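PDB 4ZM6: N-acetyl-beta-D glucosaminidase from Rhizomucor miehei CAU432, which probably hydrolyses terminal N-acetyl-beta-D-glucosaminides through a family 3 glycosidase domain and acetylates glucosamine through a GCN5-related domain that binds acetyl-CoA. Local coordinates for residues A[19-24]-A[56-61]; A[161-166]-A[214-219]; A[570-575]-A[654-659]. All coordinates share one frame; numbering follows the deposited sequence.

Contact 1: A[19-24]-A[56-61]; sequences CGFDGL and QKLTHS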
loop_
_atom_site.group_PDB
_atom_site.type_symbol
_atom_site.label_atom_id
_atom_site.label_comp_id
_atom_site.label_asym_id
_atom_site.label_seq_id
_atom_site.Cartn_x
_atom_site.Cartn_y
_atom_site.Cartn_z
ATOM N N CYS A 19 -31.752 -16.827 15.822
ATOM C CA CYS A 19 -32.820 -17.653 15.261
ATOM C C CYS A 19 -34.003 -16.808 14.805
ATOM O O CYS A 19 -34.338 -15.803 15.437
ATOM C CB CYS A 19 -33.281 -18.676 16.303
ATOM S SG CYS A 19 -31.942 -19.445 17.252
ATOM N N GLY A 20 -34.634 -17.231 13.710
ATOM C CA GLY A 20 -35.767 -16.510 13.129
ATOM C C GLY A 20 -37.113 -17.132 13.453
ATOM O O GLY A 20 -37.238 -17.921 14.395
ATOM N N PHE A 21 -38.121 -16.755 12.670
ATOM C CA PHE A 21 -39.488 -17.264 12.817
ATOM C C PHE A 21 -40.355 -16.778 11.653
ATOM O O PHE A 21 -39.871 -16.075 10.762
ATOM C CB PHE A 21 -40.104 -16.827 14.157
ATOM C CG PHE A 21 -40.207 -15.335 14.325
ATOM C CD1 PHE A 21 -41.274 -14.630 13.781
ATOM C CD2 PHE A 21 -39.242 -14.634 15.033
ATOM C CE1 PHE A 21 -41.374 -13.257 13.934
ATOM C CE2 PHE A 21 -39.338 -13.260 15.192
ATOM C CZ PHE A 21 -40.405 -12.571 14.640
ATOM N N ASP A 22 -41.632 -17.159 11.670
ATOM C CA ASP A 22 -42.598 -16.719 10.663
ATOM C C ASP A 22 -43.699 -15.875 11.308
ATOM O O ASP A 22 -43.989 -16.021 12.498
ATOM C CB ASP A 22 -43.206 -17.934 9.956
ATOM C CG ASP A 22 -43.612 -17.636 8.523
ATOM O OD1 ASP A 22 -44.223 -16.573 8.281
ATOM O OD2 ASP A 22 -43.319 -18.466 7.635
ATOM N N GLY A 23 -44.299 -14.986 10.520
ATOM C CA GLY A 23 -45.413 -14.151 10.983
ATOM C C GLY A 23 -44.994 -12.738 11.340
ATOM O O GLY A 23 -43.850 -12.355 11.114
ATOM N N LEU A 24 -45.925 -11.976 11.915
ATOM C CA LEU A 24 -45.724 -10.550 12.213
ATOM C C LEU A 24 -45.851 -10.271 13.715
ATOM O O LEU A 24 -46.033 -9.124 14.129
ATOM C CB LEU A 24 -46.731 -9.694 11.426
ATOM C CG LEU A 24 -47.163 -10.247 10.056
ATOM C CD1 LEU A 24 -48.465 -11.033 10.162
ATOM C CD2 LEU A 24 -47.319 -9.148 9.022
ATOM N N GLN A 56 -42.245 -1.983 15.385
ATOM C CA GLN A 56 -41.933 -1.403 16.696
ATOM C C GLN A 56 -42.576 -2.210 17.812
ATOM O O GLN A 56 -41.959 -2.444 18.853
ATOM C CB GLN A 56 -42.416 0.043 16.794
ATOM C CG GLN A 56 -41.537 1.056 16.078
ATOM C CD GLN A 56 -41.752 2.480 16.568
ATOM O OE1 GLN A 56 -42.320 2.706 17.636
ATOM N NE2 GLN A 56 -41.286 3.447 15.789
ATOM N N LYS A 57 -43.824 -2.618 17.586
ATOM C CA LYS A 57 -44.540 -3.484 18.514
ATOM C C LYS A 57 -43.837 -4.834 18.629
ATOM O O LYS A 57 -43.537 -5.291 19.734
ATOM C CB LYS A 57 -45.982 -3.690 18.047
ATOM C CG LYS A 57 -46.863 -4.427 19.045
ATOM C CD LYS A 57 -48.246 -4.693 18.475
ATOM C CE LYS A 57 -49.160 -5.315 19.517
ATOM N NZ LYS A 57 -50.589 -5.239 19.109
ATOM N N LEU A 58 -43.576 -5.453 17.476
ATOM C CA LEU A 58 -42.918 -6.761 17.402
ATOM C C LEU A 58 -41.583 -6.785 18.145
ATOM O O LEU A 58 -41.336 -7.686 18.948
ATOM C CB LEU A 58 -42.714 -7.173 15.936
ATOM C CG LEU A 58 -41.896 -8.438 15.633
ATOM C CD1 LEU A 58 -42.360 -9.624 16.467
ATOM C CD2 LEU A 58 -41.961 -8.774 14.149
ATOM N N THR A 59 -40.729 -5.797 17.879
ATOM C CA THR A 59 -39.420 -5.716 18.535
ATOM C C THR A 59 -39.562 -5.510 20.038
ATOM O O THR A 59 -38.840 -6.124 20.823
ATOM C CB THR A 59 -38.552 -4.581 17.955
ATOM O OG1 THR A 59 -39.311 -3.365 17.917
ATOM C CG2 THR A 59 -38.074 -4.935 16.549
ATOM N N HIS A 60 -40.501 -4.650 20.427
ATOM C CA HIS A 60 -40.777 -4.402 21.839
ATOM C C HIS A 60 -41.336 -5.648 22.527
ATOM O O HIS A 60 -40.974 -5.943 23.667
ATOM C CB HIS A 60 -41.749 -3.233 22.008
ATOM C CG HIS A 60 -41.848 -2.741 23.417
ATOM N ND1 HIS A 60 -42.956 -2.956 24.207
ATOM C CD2 HIS A 60 -40.962 -2.066 24.188
ATOM C CE1 HIS A 60 -42.755 -2.422 25.399
ATOM N NE2 HIS A 60 -41.552 -1.877 25.413
ATOM N N SER A 61 -42.213 -6.370 21.831
ATOM C CA SER A 61 -42.786 -7.612 22.351
ATOM C C SER A 61 -41.689 -8.608 22.731
ATOM O O SER A 61 -41.670 -9.123 23.853
ATOM C CB SER A 61 -43.725 -8.250 21.319
ATOM O OG SER A 61 -44.665 -7.315 20.815
#
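Leu58 reaches from helix 52-68 to meet Phe21 and Leu24, two residues of the loop that follows strand 17-19 in the family 3 glycosidase domain, which belongs to the TIM-barrel clan. Strands 17-19 and 41-44 are parallel neighbours in the barrel sheet, and helix 52-68 comes after the second of them, so the contact joins the loop of one strand to the helix of the next.

The Leu58 side chain is best followed outward. Its CB faces the loop and is 4.3 Å from Leu24 O. The branch point, Leu58 CG, stands 4.5 Å from Phe21 CZ. Beyond it the chain forks: CD1 comes to 4.0 Å from Phe21 CZ, and CD2 to 4.1 Å from the same CZ atom, so that both methyls share the far corner of the ring. The ring arrives from the opposite direction, and CD1 lies obliquely to it. Having CG opposite the backbone N (chi1 173°) sends the fork outward from the helix. Leucine suits this buried place because its two methyls can sit together against an aromatic corner with no polar group left to satisfy.

Phe21 carries its ring with CG between the backbone N and the carbonyl carbon (chi1 61°), and a flat, wholly apolar group serves well here because the ring also rests on Ile42 and Leu44 of strand 41-44. The loop's course is fixed partly by Asn48, whose ND2 bonds to Phe21 O and Gly23 O. Gly23 adopts a positive phi of 101°, with backbone angles that leave no room for a beta carbon beside the preceding carbonyl oxygen. The end of the Leu24 side chain leads away from the helix, and its backbone meets Leu58 instead: Leu24 O lies 4.1 Å from Leu58 CD2.

Contact 2: A[161-166]-A[214-219]; sequences MGLAQV and KKALEA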
loop_
_atom_site.group_PDB
_atom_site.type_symbol
_atom_site.label_atom_id
_atom_site.label_comp_id
_atom_site.label_asym_id
_atom_site.label_seq_id
_atom_site.Cartn_x
_atom_site.Cartn_y
_atom_site.Cartn_z
ATOM N N MET A 161 -15.378 1.275 -0.007
ATOM C CA MET A 161 -16.818 1.408 0.207
ATOM C C MET A 161 -17.263 0.624 1.440
ATOM O O MET A 161 -18.148 1.064 2.174
ATOM C CB MET A 161 -17.598 0.920 -1.013
ATOM C CG MET A 161 -17.264 1.596 -2.342
ATOM S SD MET A 161 -17.501 3.382 -2.492
ATOM C CE MET A 161 -19.091 3.535 -1.734
ATOM N N GLY A 162 -16.651 -0.536 1.659
ATOM C CA GLY A 162 -16.977 -1.387 2.804
ATOM C C GLY A 162 -16.756 -0.690 4.135
ATOM O O GLY A 162 -17.685 -0.568 4.938
ATOM N N LEU A 163 -15.520 -0.242 4.367
ATOM C CA LEU A 163 -15.176 0.556 5.554
ATOM C C LEU A 163 -16.192 1.657 5.807
ATOM O O LEU A 163 -16.645 1.845 6.934
ATOM C CB LEU A 163 -13.803 1.224 5.397
ATOM C CG LEU A 163 -12.631 0.693 6.219
ATOM C CD1 LEU A 163 -12.113 -0.630 5.676
ATOM C CD2 LEU A 163 -11.526 1.734 6.220
ATOM N N ALA A 164 -16.525 2.391 4.749
ATOM C CA ALA A 164 -17.403 3.546 4.848
ATOM C C ALA A 164 -18.760 3.177 5.420
ATOM O O ALA A 164 -19.318 3.924 6.221
ATOM C CB ALA A 164 -17.571 4.194 3.484
ATOM N N GLN A 165 -19.284 2.025 5.005
ATOM C CA GLN A 165 -20.609 1.574 5.432
ATOM C C GLN A 165 -20.581 0.999 6.843
ATOM O O GLN A 165 -21.491 1.250 7.630
ATOM C CB GLN A 165 -21.183 0.553 4.446
ATOM C CG GLN A 165 -21.603 1.159 3.115
ATOM C CD GLN A 165 -22.821 0.476 2.510
ATOM O OE1 GLN A 165 -22.873 -0.750 2.399
ATOM N NE2 GLN A 165 -23.812 1.271 2.121
ATOM N N VAL A 166 -19.541 0.233 7.158
ATOM C CA VAL A 166 -19.320 -0.244 8.524
ATOM C C VAL A 166 -19.270 0.942 9.495
ATOM O O VAL A 166 -19.892 0.907 10.552
ATOM C CB VAL A 166 -18.020 -1.063 8.632
ATOM C CG1 VAL A 166 -17.664 -1.334 10.090
ATOM C CG2 VAL A 166 -18.155 -2.371 7.861
ATOM N N LYS A 214 -9.128 -7.684 5.189
ATOM C CA LYS A 214 -7.926 -7.243 5.880
ATOM C C LYS A 214 -8.028 -5.766 6.223
ATOM O O LYS A 214 -7.730 -5.361 7.346
ATOM C CB LYS A 214 -6.676 -7.484 5.028
ATOM C CG LYS A 214 -5.380 -7.245 5.787
ATOM C CD LYS A 214 -4.218 -6.903 4.869
ATOM C CE LYS A 214 -2.953 -6.637 5.672
ATOM N NZ LYS A 214 -1.726 -6.946 4.888
ATOM N N LYS A 215 -8.452 -4.967 5.251
ATOM C CA LYS A 215 -8.525 -3.527 5.428
ATOM C C LYS A 215 -9.544 -3.137 6.502
ATOM O O LYS A 215 -9.309 -2.207 7.269
ATOM C CB LYS A 215 -8.832 -2.841 4.096
ATOM C CG LYS A 215 -8.745 -1.322 4.144
ATOM C CD LYS A 215 -8.164 -0.739 2.858
ATOM C CE LYS A 215 -8.537 0.728 2.669
ATOM N NZ LYS A 215 -9.864 0.931 2.016
ATOM N N ALA A 216 -10.656 -3.861 6.568
ATOM C CA ALA A 216 -11.680 -3.606 7.577
ATOM C C ALA A 216 -11.163 -3.938 8.971
ATOM O O ALA A 216 -11.278 -3.125 9.890
ATOM C CB ALA A 216 -12.935 -4.407 7.269
ATOM N N LEU A 217 -10.578 -5.122 9.121
ATOM C CA LEU A 217 -10.022 -5.551 10.409
ATOM C C LEU A 217 -8.954 -4.590 10.939
ATOM O O LEU A 217 -8.855 -4.376 12.144
ATOM C CB LEU A 217 -9.433 -6.960 10.304
ATOM C CG LEU A 217 -10.389 -8.105 9.942
ATOM C CD1 LEU A 217 -9.668 -9.446 10.016
ATOM C CD2 LEU A 217 -11.623 -8.101 10.831
ATOM N N GLU A 218 -8.169 -4.009 10.034
ATOM C CA GLU A 218 -7.106 -3.073 10.406
ATOM C C GLU A 218 -7.569 -1.621 10.589
ATOM O O GLU A 218 -6.766 -0.766 10.956
ATOM C CB GLU A 218 -5.991 -3.105 9.360
ATOM C CG GLU A 218 -5.161 -4.378 9.373
ATOM C CD GLU A 218 -4.005 -4.327 8.391
ATOM O OE1 GLU A 218 -3.087 -5.167 8.503
ATOM O OE2 GLU A 218 -4.018 -3.444 7.506
ATOM N N ALA A 219 -8.841 -1.329 10.336
ATOM C CA ALA A 219 -9.343 0.041 10.460
ATOM C C ALA A 219 -9.143 0.592 11.874
ATOM O O ALA A 219 -9.135 -0.158 12.854
ATOM C CB ALA A 219 -10.812 0.106 10.069
#
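Leu163 of helix 155-171 lays its branched tip against the end of helix 211-217, meeting Lys215 and Ala216 on it and Ala219 just beyond it. These are two helices of the glycosidase domain, of the TIM-barrel clan, and the leucine supplies nearly all of the contact from its side.

Apolar packing dominates. The two methyls of Leu163 divide the work: CD1 approaches Ala216, 4.2 Å from its CB, while CD2 comes to 4.2 Å from Ala219 CB. Alanine fits both places, because its small methyl lets the backbones come close, the alpha carbons of Leu163 and Ala216 standing 5.8 Å apart. Lys215 joins in with the aliphatic part of its chain, its CG 3.8 Å from Leu163 CD1; with CG opposite the backbone N (chi1 -172°), the first methylenes run alongside the leucine before bends at chi2 and chi4 carry the amine onward.

A second kind of contact is between side chain and backbone. Leu163 CD1 reaches 3.6 Å from Ala216 CA and, equally near, Lys215 O, so the methyl nestles onto the main chain of the helix. The backbone there is held by its own bonds, among them Glu218 N to Lys214 O and Ala219 N to Ala216 O.

Charge is marginal. Lys215 NZ makes a long, weak ion pair with Glu156, at the start of the helix that carries Leu163; lysine suits the place because its methylenes pack on the leucine while the amine extends beyond them toward the carboxylate.

Around the junction, helices 99-105 and 108-125 pack on Met161 and Gln165. Helix 627-642 of the acetyltransferase region brings Arg640 and Glu641 onto Leu163, and Glu641 also touches Lys215, so this corner lies where the two catalytic regions meet.

Contact 3: A[570-575]-A[654-659]; sequences DKINLG and PRFFPG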
loop_
_atom_site.group_PDB
_atom_site.type_symbol
_atom_site.label_atom_id
_atom_site.label_comp_id
_atom_site.label_asym_id
_atom_site.label_seq_id
_atom_site.Cartn_x
_atom_site.Cartn_y
_atom_site.Cartn_z
ATOM N N ASP A 570 5.139 31.366 -0.044
ATOM C CA ASP A 570 5.820 30.889 1.163
ATOM C C ASP A 570 4.870 30.694 2.346
ATOM O O ASP A 570 5.092 29.811 3.178
ATOM C CB ASP A 570 7.012 31.786 1.538
ATOM C CG ASP A 570 6.614 33.224 1.812
ATOM O OD1 ASP A 570 6.177 33.912 0.860
ATOM O OD2 ASP A 570 6.758 33.668 2.974
ATOM N N LYS A 571 3.807 31.491 2.416
ATOM C CA LYS A 571 2.791 31.301 3.461
ATOM C C LYS A 571 2.010 30.004 3.246
ATOM O O LYS A 571 1.773 29.236 4.182
ATOM C CB LYS A 571 1.838 32.496 3.518
ATOM C CG LYS A 571 2.510 33.801 3.923
ATOM C CD LYS A 571 3.086 33.736 5.334
ATOM C CE LYS A 571 4.153 34.792 5.554
ATOM N NZ LYS A 571 4.734 34.682 6.919
ATOM N N ILE A 572 1.625 29.757 2.003
ATOM C CA ILE A 572 0.979 28.505 1.642
ATOM C C ILE A 572 1.894 27.350 2.050
ATOM O O ILE A 572 1.468 26.425 2.739
ATOM C CB ILE A 572 0.634 28.460 0.130
ATOM C CG1 ILE A 572 -0.490 29.461 -0.179
ATOM C CG2 ILE A 572 0.212 27.060 -0.306
ATOM C CD1 ILE A 572 -0.659 29.778 -1.651
ATOM N N ASN A 573 3.159 27.430 1.648
ATOM C CA ASN A 573 4.139 26.391 1.968
ATOM C C ASN A 573 4.291 26.188 3.475
ATOM O O ASN A 573 4.381 25.057 3.955
ATOM C CB ASN A 573 5.491 26.729 1.336
ATOM C CG ASN A 573 6.496 25.604 1.470
ATOM O OD1 ASN A 573 6.365 24.555 0.836
ATOM N ND2 ASN A 573 7.513 25.817 2.292
ATOM N N LEU A 574 4.305 27.285 4.224
ATOM C CA LEU A 574 4.361 27.205 5.676
ATOM C C LEU A 574 3.156 26.433 6.227
ATOM O O LEU A 574 3.326 25.451 6.962
ATOM C CB LEU A 574 4.415 28.614 6.276
ATOM C CG LEU A 574 4.453 28.721 7.802
ATOM C CD1 LEU A 574 5.744 28.144 8.366
ATOM C CD2 LEU A 574 4.281 30.170 8.223
ATOM N N GLY A 575 1.951 26.889 5.866
ATOM C CA GLY A 575 0.711 26.221 6.250
ATOM C C GLY A 575 0.837 24.732 6.002
ATOM O O GLY A 575 0.596 23.925 6.901
ATOM N N PRO A 654 -1.239 24.346 12.263
ATOM C CA PRO A 654 -1.361 25.548 11.427
ATOM C C PRO A 654 -2.713 25.615 10.727
ATOM O O PRO A 654 -3.522 24.695 10.862
ATOM C CB PRO A 654 -0.235 25.387 10.397
ATOM C CG PRO A 654 0.037 23.927 10.340
ATOM C CD PRO A 654 -0.242 23.403 11.721
ATOM N N ARG A 655 -2.949 26.678 9.962
ATOM C CA ARG A 655 -4.300 26.978 9.507
ATOM C C ARG A 655 -4.376 28.023 8.413
ATOM O O ARG A 655 -3.723 29.055 8.493
ATOM C CB ARG A 655 -5.113 27.468 10.707
ATOM C CG ARG A 655 -6.415 28.173 10.363
ATOM C CD ARG A 655 -6.813 29.195 11.411
ATOM N NE ARG A 655 -6.537 28.739 12.769
ATOM C CZ ARG A 655 -6.709 29.491 13.850
ATOM N NH1 ARG A 655 -7.185 30.732 13.747
ATOM N NH2 ARG A 655 -6.416 28.994 15.044
ATOM N N PHE A 656 -5.206 27.749 7.405
ATOM C CA PHE A 656 -5.691 28.783 6.490
ATOM C C PHE A 656 -6.964 29.406 7.058
ATOM O O PHE A 656 -7.080 30.623 7.147
ATOM C CB PHE A 656 -6.013 28.197 5.124
ATOM C CG PHE A 656 -4.845 27.550 4.441
ATOM C CD1 PHE A 656 -3.858 28.321 3.851
ATOM C CD2 PHE A 656 -4.754 26.169 4.355
ATOM C CE1 PHE A 656 -2.791 27.726 3.201
ATOM C CE2 PHE A 656 -3.693 25.567 3.705
ATOM C CZ PHE A 656 -2.707 26.346 3.128
ATOM N N PHE A 657 -7.918 28.549 7.429
ATOM C CA PHE A 657 -9.199 28.968 8.004
ATOM C C PHE A 657 -9.571 28.064 9.189
ATOM O O PHE A 657 -9.250 26.873 9.182
ATOM C CB PHE A 657 -10.309 28.886 6.954
ATOM C CG PHE A 657 -10.002 29.606 5.663
ATOM C CD1 PHE A 657 -9.714 30.966 5.654
ATOM C CD2 PHE A 657 -10.038 28.931 4.446
ATOM C CE1 PHE A 657 -9.443 31.628 4.463
ATOM C CE2 PHE A 657 -9.769 29.588 3.253
ATOM C CZ PHE A 657 -9.474 30.939 3.260
ATOM N N PRO A 658 -10.237 28.627 10.217
ATOM C CA PRO A 658 -10.700 27.843 11.364
ATOM C C PRO A 658 -12.023 27.136 11.089
ATOM O O PRO A 658 -12.360 26.169 11.765
ATOM C CB PRO A 658 -10.905 28.904 12.437
ATOM C CG PRO A 658 -11.345 30.098 11.664
ATOM C CD PRO A 658 -10.575 30.055 10.374
ATOM N N GLY A 659 -12.773 27.653 10.122
ATOM C CA GLY A 659 -14.009 27.044 9.663
ATOM C C GLY A 659 -14.168 27.447 8.217
ATOM O O GLY A 659 -13.171 27.608 7.514
#
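Ile572 is the first residue of helix 569-577 to meet the loop 654-659, and it does so at the rim of the Phe656 ring. Its CA lies near the plane of the ring, 4.2 Å from Phe656 CE1, so the aromatic edge is turned to the helix backbone. The isoleucine branch adds a looser touch, CG1 standing 4.4 Å from the same CE1 atom, while Ile572 O is 4.2 Å from Phe656 CZ. A bulky apolar residue suits this buried place, because its side chain also packs on Thr554 and Trp557 of helix 546-561. The phenylalanine has CG opposite its own carbonyl carbon (chi1 -60°), which swings the ring toward the helix and onto Trp557, whose ring it meets with the planes about 35° apart.

Both segments belong to the GCN5-related (GNAT) acetyltransferase domain. Helix 569-577 follows the first long helix of that fold, and the loop follows strand 646-649, which pairs in parallel with strand 608-618; the latter carries the acetyl-CoA-binding residues Leu616 and Val618 at its end. Phe656 lies about 7 Å from the bound acetyl-CoA, measured from its side chain, and its neighbour Phe657 touches the cofactor directly. Phe656 CB sits over one face of the Phe657 ring, 4.1 Å above its plane and offset toward the rim.

Further along, Gly575 turns its bare alpha carbon to the loop; glycine suits the place, since the Phe656 ring lies on the side a side chain would take. The N-H of Gly575 is bonded to Lys571 O within the helix. The glycine carbonyl faces Pro654, a compact ring that follows a cis peptide bond and also touches Ser780: Gly575 O is 3.5 Å from Pro654 CG and 3.9 Å from Pro654 CB.

In the fold
From the N terminus, the chain leaves strand 17-19, passes through helix 28-37 and strand 41-44, and returns on helix 52-68 to close contact 1. Contact 2 closes a longer loop, from helix 155-171 through strand 178-181 to helix 211-217, within the same glycosidase domain; the centres of the two contacts are 31 Å apart. Contact 3 ties helix 569-577 to the loop after strand 646-649, closing over strands 585-588 to 646-649 and helix 627-642, which itself leans on contact 2. The three loops run in series, with none nested or crossing. Contacts 1 and 3, 55 Å apart between centres, lie on opposite sides of the chain's centre.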